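Side-chain contact in A151R (African swine fever virus Georgia 2007/1, PDB 7CMA), which is a non-structural viral protein that binds a zinc ion, its biochemical role being not firmly established: residues Phe53-Asn56 with Asp60-Ser63. Residues are numbered along the deposited sequence; the frame is centred on the assembly and turned at random.
Sequences FTFN and DLIS
A classic beta bulge interrupts the hairpin of strands 49-55 and 61-66 where Ile62 and Ser63 both face Thr54, close to the turn. Thr54 O takes a nearly straight bond from Ile62 N (2.9 Å, 171° at the hydrogen) and a weak, more bent one from Ser63 N, so one carbonyl holds both bulge residues. Thr54 N in turn donates to Ser63 O. Past the bulge, Phe55 and Leu61 form a non-hydrogen-bonded pair, and their side chains run side by side in the same direction. Leu61 CG sits 3.6 Å from Phe55 CE1, while its branch CD2 reaches back to Phe53 CD1 at 3.7 Å; one leucine thus touches two aromatic rings. Both rings also pack on strand 38-46, which lies on the far side of strand 49-55 from Leu61, Phe53 on Ile46 and Phe55 on Val39. On the Thr54 face, Ser63 OG rests against Thr54 CB at 3.5 Å. The turn is closed by Asn56. The backbone N of Asn56 donates to Asp60 O (3.1 Å), and chi1 of 66°, which sets CG between the backbone N and carbonyl carbon, brings the amide over to Asp60. There the amide and carboxylate planes stand 57° apart, Asn56 ND2 makes a weak bond to Asp60 OD2, and Asp60 N donates to Asn56 OD1 at 2.8 Å from above the amide plane.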
# COMPACT_ATOMS: atom_id res chain seq x y z
N PHE A 53 17.40 9.68 -28.00
CA PHE A 53 17.59 11.09 -28.43
C PHE A 53 17.73 11.98 -27.19
O PHE A 53 16.83 11.97 -26.33
CB PHE A 53 16.40 11.57 -29.28
CG PHE A 53 16.00 10.64 -30.39
CD1 PHE A 53 16.67 10.66 -31.61
CD2 PHE A 53 14.90 9.81 -30.25
CE1 PHE A 53 16.28 9.82 -32.64
CE2 PHE A 53 14.53 8.95 -31.28
CZ PHE A 53 15.23 8.94 -32.46
N THR A 54 18.82 12.76 -27.13
CA THR A 54 19.02 13.79 -26.08
C THR A 54 18.88 15.18 -26.72
O THR A 54 19.33 15.35 -27.87
CB THR A 54 20.37 13.59 -25.39
OG1 THR A 54 20.33 12.32 -24.74
CG2 THR A 54 20.70 14.68 -24.39
N PHE A 55 18.14 16.08 -26.06
CA PHE A 55 17.80 17.44 -26.55
C PHE A 55 18.49 18.49 -25.67
O PHE A 55 18.81 18.19 -24.51
CB PHE A 55 16.28 17.64 -26.56
CG PHE A 55 15.51 16.60 -27.33
CD1 PHE A 55 15.53 16.57 -28.71
CD2 PHE A 55 14.71 15.68 -26.66
CE1 PHE A 55 14.78 15.63 -29.42
CE2 PHE A 55 13.97 14.74 -27.36
CZ PHE A 55 14.01 14.72 -28.74
N ASN A 56 18.68 19.71 -26.20
CA ASN A 56 19.14 20.88 -25.41
C ASN A 56 17.92 21.74 -25.04
O ASN A 56 16.78 21.29 -25.29
CB ASN A 56 20.22 21.68 -26.14
CG ASN A 56 19.74 22.35 -27.41
OD1 ASN A 56 18.54 22.41 -27.69
ND2 ASN A 56 20.68 22.87 -28.19
N ASP A 60 16.71 21.23 -29.48
CA ASP A 60 17.52 20.72 -30.62
C ASP A 60 18.04 19.32 -30.29
O ASP A 60 18.72 19.17 -29.25
CB ASP A 60 18.68 21.66 -30.95
CG ASP A 60 18.25 23.07 -31.33
OD1 ASP A 60 17.16 23.20 -31.91
OD2 ASP A 60 19.00 24.01 -31.02
N LEU A 61 17.85 18.36 -31.21
CA LEU A 61 18.52 17.04 -31.17
C LEU A 61 20.04 17.24 -31.10
O LEU A 61 20.59 17.80 -32.06
CB LEU A 61 18.14 16.23 -32.41
CG LEU A 61 16.73 15.64 -32.39
CD1 LEU A 61 15.83 16.37 -33.37
CD2 LEU A 61 16.77 14.15 -32.69
N ILE A 62 20.65 16.85 -29.98
CA ILE A 62 22.10 17.08 -29.69
C ILE A 62 22.82 15.73 -29.73
O ILE A 62 24.06 15.73 -29.95
CB ILE A 62 22.27 17.81 -28.34
CG1 ILE A 62 23.05 19.11 -28.49
CG2 ILE A 62 22.89 16.89 -27.29
CD1 ILE A 62 23.45 19.75 -27.18
N SER A 63 22.06 14.62 -29.69
CA SER A 63 22.60 13.23 -29.68
C SER A 63 21.54 12.25 -30.21
O SER A 63 20.34 12.51 -30.02
CB SER A 63 23.07 12.85 -28.29
OG SER A 63 22.26 11.81 -27.75